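PDB 2FNU: aminotransferase from Helicobacter pylori, which catalyses the PLP-dependent transamination of a UDP-linked 4-keto sugar, the second step in making pseudaminic acid, the sialic-acid-like sugar that modifies flagellin. Local coordinates for residues F294-R308 with A362-I374. Sequence-based numbering, arbitrary orientation.
Sequences FFTCKKLILESLHKR and AHSVLKTFESFKI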
loop_
_atom_site.group_PDB
_atom_site.type_symbol
_atom_site.label_atom_id
_atom_site.label_comp_id
_atom_site.label_asym_id
_atom_site.label_seq_id
_atom_site.Cartn_x
_atom_site.Cartn_y
_atom_site.Cartn_z
ATOM N N PHE B 294 -8.757 -13.843 -37.700
ATOM C CA PHE B 294 -7.465 -13.953 -37.013
ATOM C C PHE B 294 -7.543 -14.496 -35.576
ATOM O O PHE B 294 -6.507 -14.712 -34.933
ATOM C CB PHE B 294 -6.762 -12.586 -37.002
ATOM C CG PHE B 294 -6.502 -12.024 -38.370
ATOM C CD1 PHE B 294 -5.549 -12.605 -39.211
ATOM C CD2 PHE B 294 -7.206 -10.911 -38.824
ATOM C CE1 PHE B 294 -5.295 -12.074 -40.482
ATOM C CE2 PHE B 294 -6.961 -10.381 -40.103
ATOM C CZ PHE B 294 -6.008 -10.969 -40.932
ATOM N N PHE B 295 -8.753 -14.723 -35.068
ATOM C CA PHE B 295 -8.910 -15.161 -33.675
ATOM C C PHE B 295 -8.092 -16.415 -33.380
ATOM O O PHE B 295 -7.411 -16.483 -32.366
ATOM C CB PHE B 295 -10.378 -15.421 -33.316
ATOM C CG PHE B 295 -11.220 -14.171 -33.134
ATOM C CD1 PHE B 295 -12.522 -14.296 -32.647
ATOM C CD2 PHE B 295 -10.738 -12.893 -33.439
ATOM C CE1 PHE B 295 -13.336 -13.177 -32.476
ATOM C CE2 PHE B 295 -11.547 -11.767 -33.272
ATOM C CZ PHE B 295 -12.846 -11.913 -32.804
ATOM N N THR B 296 -8.143 -17.396 -34.282
ATOM C CA THR B 296 -7.464 -18.681 -34.044
ATOM C C THR B 296 -5.947 -18.589 -34.109
ATOM O O THR B 296 -5.256 -19.453 -33.563
ATOM C CB THR B 296 -7.952 -19.794 -35.019
ATOM O OG1 THR B 296 -7.799 -19.347 -36.372
ATOM C CG2 THR B 296 -9.412 -20.131 -34.745
ATOM N N CYS B 297 -5.416 -17.563 -34.769
ATOM C CA CYS B 297 -3.959 -17.406 -34.798
ATOM C C CYS B 297 -3.443 -16.213 -33.985
ATOM O O CYS B 297 -2.338 -15.716 -34.230
ATOM C CB CYS B 297 -3.430 -17.379 -36.238
ATOM S SG CYS B 297 -4.112 -16.088 -37.262
ATOM N N LYS B 298 -4.232 -15.786 -32.999
ATOM C CA LYS B 298 -3.855 -14.632 -32.165
ATOM C C LYS B 298 -2.503 -14.750 -31.457
ATOM O O LYS B 298 -1.709 -13.813 -31.477
ATOM C CB LYS B 298 -4.926 -14.302 -31.143
ATOM C CG LYS B 298 -4.595 -12.991 -30.426
ATOM C CD LYS B 298 -5.757 -12.477 -29.687
ATOM C CE LYS B 298 -5.541 -11.034 -29.217
ATOM N NZ LYS B 298 -6.668 -10.723 -28.312
ATOM N N LYS B 299 -2.239 -15.895 -30.831
ATOM C CA LYS B 299 -0.966 -16.064 -30.135
ATOM C C LYS B 299 0.222 -15.892 -31.093
ATOM O O LYS B 299 1.212 -15.255 -30.739
ATOM C CB LYS B 299 -0.885 -17.423 -29.427
ATOM C CG LYS B 299 0.319 -17.566 -28.498
ATOM C CD LYS B 299 0.280 -16.540 -27.364
ATOM C CE LYS B 299 1.627 -16.435 -26.656
ATOM N NZ LYS B 299 1.916 -17.609 -25.785
ATOM N N LEU B 300 0.123 -16.458 -32.296
ATOM C CA LEU B 300 1.186 -16.311 -33.298
ATOM C C LEU B 300 1.351 -14.852 -33.744
ATOM O O LEU B 300 2.474 -14.379 -33.941
ATOM C CB LEU B 300 0.929 -17.204 -34.509
ATOM C CG LEU B 300 1.026 -18.714 -34.253
ATOM C CD1 LEU B 300 0.768 -19.469 -35.545
ATOM C CD2 LEU B 300 2.379 -19.090 -33.665
ATOM N N ILE B 301 0.231 -14.153 -33.884
ATOM C CA ILE B 301 0.253 -12.722 -34.236
ATOM C C ILE B 301 0.964 -11.904 -33.159
ATOM O O ILE B 301 1.871 -11.110 -33.459
ATOM C CB ILE B 301 -1.173 -12.187 -34.487
ATOM C CG1 ILE B 301 -1.728 -12.780 -35.786
ATOM C CG2 ILE B 301 -1.179 -10.647 -34.540
ATOM C CD1 ILE B 301 -3.209 -12.546 -35.984
ATOM N N LEU B 302 0.586 -12.139 -31.906
ATOM C CA LEU B 302 1.232 -11.467 -30.777
ATOM C C LEU B 302 2.721 -11.772 -30.696
ATOM O O LEU B 302 3.527 -10.861 -30.476
ATOM C CB LEU B 302 0.541 -11.836 -29.458
ATOM C CG LEU B 302 -0.880 -11.307 -29.255
ATOM C CD1 LEU B 302 -1.512 -12.052 -28.096
ATOM C CD2 LEU B 302 -0.884 -9.795 -28.998
ATOM N N GLU B 303 3.081 -13.046 -30.870
ATOM C CA GLU B 303 4.491 -13.450 -30.899
ATOM C C GLU B 303 5.256 -12.789 -32.052
ATOM O O GLU B 303 6.403 -12.368 -31.878
ATOM C CB GLU B 303 4.618 -14.980 -30.954
ATOM C CG GLU B 303 4.257 -15.647 -29.626
ATOM C CD GLU B 303 4.046 -17.160 -29.715
ATOM O OE1 GLU B 303 3.945 -17.714 -30.833
ATOM O OE2 GLU B 303 3.962 -17.791 -28.640
ATOM N N SER B 304 4.600 -12.651 -33.202
ATOM C CA SER B 304 5.207 -11.974 -34.346
ATOM C C SER B 304 5.438 -10.487 -34.051
ATOM O O SER B 304 6.508 -9.944 -34.344
ATOM C CB SER B 304 4.333 -12.164 -35.587
ATOM O OG SER B 304 4.902 -11.523 -36.724
ATOM N N LEU B 305 4.449 -9.828 -33.440
ATOM C CA LEU B 305 4.611 -8.435 -33.044
ATOM C C LEU B 305 5.801 -8.302 -32.111
ATOM O O LEU B 305 6.654 -7.439 -32.299
ATOM C CB LEU B 305 3.340 -7.903 -32.368
ATOM C CG LEU B 305 2.144 -7.697 -33.306
ATOM C CD1 LEU B 305 0.909 -7.297 -32.508
ATOM C CD2 LEU B 305 2.454 -6.667 -34.411
ATOM N N HIS B 306 5.864 -9.174 -31.104
ATOM C CA HIS B 306 6.966 -9.105 -30.146
ATOM C C HIS B 306 8.324 -9.342 -30.804
ATOM O O HIS B 306 9.294 -8.679 -30.448
ATOM C CB HIS B 306 6.733 -10.068 -28.980
ATOM C CG HIS B 306 5.801 -9.522 -27.945
ATOM N ND1 HIS B 306 6.101 -9.517 -26.600
ATOM C CD2 HIS B 306 4.591 -8.923 -28.066
ATOM C CE1 HIS B 306 5.100 -8.970 -25.933
ATOM N NE2 HIS B 306 4.171 -8.603 -26.798
ATOM N N LYS B 307 8.386 -10.266 -31.764
ATOM C CA LYS B 307 9.654 -10.520 -32.475
ATOM C C LYS B 307 10.122 -9.290 -33.249
ATOM O O LYS B 307 11.320 -9.101 -33.456
ATOM C CB LYS B 307 9.518 -11.729 -33.401
ATOM C CG LYS B 307 9.646 -13.052 -32.671
ATOM C CD LYS B 307 9.518 -14.235 -33.615
ATOM C CE LYS B 307 9.524 -15.545 -32.842
ATOM N NZ LYS B 307 9.403 -16.723 -33.745
ATOM N N ARG B 308 9.171 -8.446 -33.645
ATOM C CA ARG B 308 9.453 -7.170 -34.307
ATOM C C ARG B 308 9.694 -6.020 -33.331
ATOM O O ARG B 308 9.847 -4.873 -33.747
ATOM C CB ARG B 308 8.298 -6.796 -35.239
ATOM C CG ARG B 308 8.076 -7.805 -36.364
ATOM C CD ARG B 308 6.802 -7.513 -37.118
ATOM N NE ARG B 308 6.421 -8.613 -38.008
ATOM C CZ ARG B 308 6.675 -8.654 -39.313
ATOM N NH1 ARG B 308 7.321 -7.657 -39.901
ATOM N NH2 ARG B 308 6.288 -9.700 -40.031
ATOM N N ALA B 362 3.410 1.325 -36.651
ATOM C CA ALA B 362 2.177 1.154 -37.404
ATOM C C ALA B 362 2.412 0.383 -38.706
ATOM O O ALA B 362 1.674 -0.543 -39.024
ATOM C CB ALA B 362 1.551 2.515 -37.681
ATOM N N HIS B 363 3.464 0.749 -39.437
ATOM C CA HIS B 363 3.768 0.043 -40.661
ATOM C C HIS B 363 4.164 -1.429 -40.381
ATOM O O HIS B 363 3.754 -2.327 -41.121
ATOM C CB HIS B 363 4.787 0.832 -41.496
ATOM C CG HIS B 363 4.186 2.004 -42.221
ATOM N ND1 HIS B 363 3.426 1.853 -43.364
ATOM C CD2 HIS B 363 4.234 3.339 -41.974
ATOM C CE1 HIS B 363 3.030 3.040 -43.789
ATOM N NE2 HIS B 363 3.512 3.959 -42.969
ATOM N N SER B 364 4.883 -1.669 -39.287
ATOM C CA SER B 364 5.226 -3.036 -38.850
ATOM C C SER B 364 4.007 -3.872 -38.452
ATOM O O SER B 364 3.947 -5.064 -38.759
ATOM C CB SER B 364 6.224 -2.998 -37.698
ATOM O OG SER B 364 7.465 -2.448 -38.124
ATOM N N VAL B 365 3.039 -3.254 -37.771
ATOM C CA VAL B 365 1.782 -3.945 -37.419
ATOM C C VAL B 365 1.090 -4.403 -38.691
ATOM O O VAL B 365 0.652 -5.547 -38.780
ATOM C CB VAL B 365 0.838 -3.039 -36.576
ATOM C CG1 VAL B 365 -0.563 -3.627 -36.428
ATOM C CG2 VAL B 365 1.442 -2.807 -35.211
ATOM N N LEU B 366 1.001 -3.514 -39.683
ATOM C CA LEU B 366 0.360 -3.886 -40.941
ATOM C C LEU B 366 1.090 -5.048 -41.611
ATOM O O LEU B 366 0.435 -5.981 -42.094
ATOM C CB LEU B 366 0.230 -2.687 -41.899
ATOM C CG LEU B 366 -0.736 -1.606 -41.412
ATOM C CD1 LEU B 366 -0.614 -0.385 -42.336
ATOM C CD2 LEU B 366 -2.178 -2.099 -41.341
ATOM N N LYS B 367 2.421 -4.993 -41.616
ATOM C CA LYS B 367 3.224 -6.054 -42.241
ATOM C C LYS B 367 2.996 -7.380 -41.544
ATOM O O LYS B 367 2.954 -8.413 -42.190
ATOM C CB LYS B 367 4.715 -5.716 -42.240
ATOM C CG LYS B 367 5.090 -4.565 -43.176
ATOM C CD LYS B 367 4.650 -4.819 -44.617
ATOM C CE LYS B 367 4.993 -3.640 -45.517
ATOM N NZ LYS B 367 4.161 -3.620 -46.755
ATOM N N THR B 368 2.849 -7.336 -40.221
ATOM C CA THR B 368 2.620 -8.534 -39.436
ATOM C C THR B 368 1.306 -9.192 -39.856
ATOM O O THR B 368 1.258 -10.396 -40.155
ATOM C CB THR B 368 2.591 -8.193 -37.932
ATOM O OG1 THR B 368 3.863 -7.662 -37.548
ATOM C CG2 THR B 368 2.273 -9.438 -37.103
ATOM N N PHE B 369 0.231 -8.413 -39.880
ATOM C CA PHE B 369 -1.067 -8.945 -40.276
ATOM C C PHE B 369 -1.060 -9.468 -41.703
ATOM O O PHE B 369 -1.626 -10.522 -41.985
ATOM C CB PHE B 369 -2.168 -7.911 -40.062
ATOM C CG PHE B 369 -2.691 -7.904 -38.658
ATOM C CD1 PHE B 369 -2.110 -7.087 -37.690
ATOM C CD2 PHE B 369 -3.721 -8.767 -38.287
ATOM C CE1 PHE B 369 -2.576 -7.111 -36.366
ATOM C CE2 PHE B 369 -4.203 -8.792 -36.971
ATOM C CZ PHE B 369 -3.629 -7.961 -36.009
ATOM N N GLU B 370 -0.389 -8.743 -42.585
ATOM C CA GLU B 370 -0.293 -9.148 -43.982
ATOM C C GLU B 370 0.304 -10.550 -44.108
ATOM O O GLU B 370 -0.067 -11.309 -45.009
ATOM C CB GLU B 370 0.545 -8.130 -44.756
ATOM C CG GLU B 370 0.536 -8.328 -46.283
ATOM C CD GLU B 370 1.458 -7.353 -46.997
ATOM O OE1 GLU B 370 2.470 -6.920 -46.395
ATOM O OE2 GLU B 370 1.180 -7.016 -48.168
ATOM N N SER B 371 1.215 -10.896 -43.199
ATOM C CA SER B 371 1.948 -12.166 -43.291
ATOM C C SER B 371 1.103 -13.399 -42.966
ATOM O O SER B 371 1.524 -14.522 -43.244
ATOM C CB SER B 371 3.178 -12.135 -42.384
ATOM O OG SER B 371 2.798 -12.264 -41.024
ATOM N N PHE B 372 -0.070 -13.199 -42.370
ATOM C CA PHE B 372 -0.915 -14.317 -41.953
ATOM C C PHE B 372 -1.979 -14.618 -42.990
ATOM O O PHE B 372 -3.000 -13.933 -43.067
ATOM C CB PHE B 372 -1.537 -14.044 -40.577
ATOM C CG PHE B 372 -0.576 -14.243 -39.451
ATOM C CD1 PHE B 372 0.321 -13.237 -39.108
ATOM C CD2 PHE B 372 -0.536 -15.449 -38.756
ATOM C CE1 PHE B 372 1.243 -13.414 -38.087
ATOM C CE2 PHE B 372 0.381 -15.641 -37.725
ATOM C CZ PHE B 372 1.277 -14.620 -37.385
ATOM N N LYS B 373 -1.726 -15.653 -43.788
ATOM C CA LYS B 373 -2.619 -16.019 -44.886
ATOM C C LYS B 373 -3.752 -16.897 -44.359
ATOM O O LYS B 373 -3.504 -17.947 -43.756
ATOM C CB LYS B 373 -1.840 -16.720 -46.003
ATOM C CG LYS B 373 -0.544 -16.018 -46.414
ATOM C CD LYS B 373 0.337 -16.954 -47.243
ATOM C CE LYS B 373 1.791 -16.490 -47.306
ATOM N NZ LYS B 373 1.996 -15.311 -48.196
ATOM N N ILE B 374 -4.987 -16.451 -44.603
ATOM C CA ILE B 374 -6.227 -16.998 -43.999
ATOM C C ILE B 374 -6.122 -17.326 -42.504
ATOM O O ILE B 374 -6.361 -16.461 -41.652
ATOM C CB ILE B 374 -6.877 -18.180 -44.811
ATOM C CG1 ILE B 374 -5.968 -19.417 -44.858
ATOM C CG2 ILE B 374 -7.299 -17.706 -46.203
ATOM C CD1 ILE B 374 -6.706 -20.729 -45.077
HETATM O O HOH W 1 8.635 -5.440 -39.049
#
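F372, in the C-terminal tail of the chain, lies with one face against I301, whose CG1 stands 3.7 Å from the ring centroid and almost on the ring normal, a CH-pi contact. The rim of the same ring meets helix 298-307: L300 CB touches F372 CE2 at 3.6 Å near the ring plane, and S304 CB lies at the edge too. C297, just before that helix, brings SG obliquely to F372 CD2. Segments 298-307 and 362-370 run roughly antiparallel, their directions 141° apart and their axes approaching to 9.9 Å, and they show how such a pair can be joined by aromatic side chains at one end. Next to F372, F294 and F369 form a T-shaped pair: the edge of F369 points at the F294 face, centroids 5.3 Å apart and planes at 83°. I301 serves both F372 and F369, since its branch places CG2 anti to the backbone N (CG1 chi1 -70°), and CG2 then reaches F369 CZ at 3.9 Å.

S304 and T368 face each other where the two backbones come nearest. T368 CG2 packs 3.4 Å from S304 OG, while the L305 side chain crosses T368 at about a right angle, CD2 touching OG1 and CB. The T368 hydroxyl donates to S364 O, which also accepts T368 N from the opposite face of its carbonyl plane. R308 NE comes within 2.8 Å of T368 OG1, at too poor an angle for a hydrogen bond, and the guanidinium lays a face over T368 CA. A water accepts from R308 NH1 and donates weakly to S364 OG, whose stronger partner is N360 O.

The contact packs helix 355-370 and the tail on helix 298-307, the L305 side chain about 14 Å from the bound UDP-sugar. H306 meets F217 and F218 of the second subunit; M290 of strand 286-290 touches I301 and F369, and I310 of strand 310-311 packs against L305 and V365.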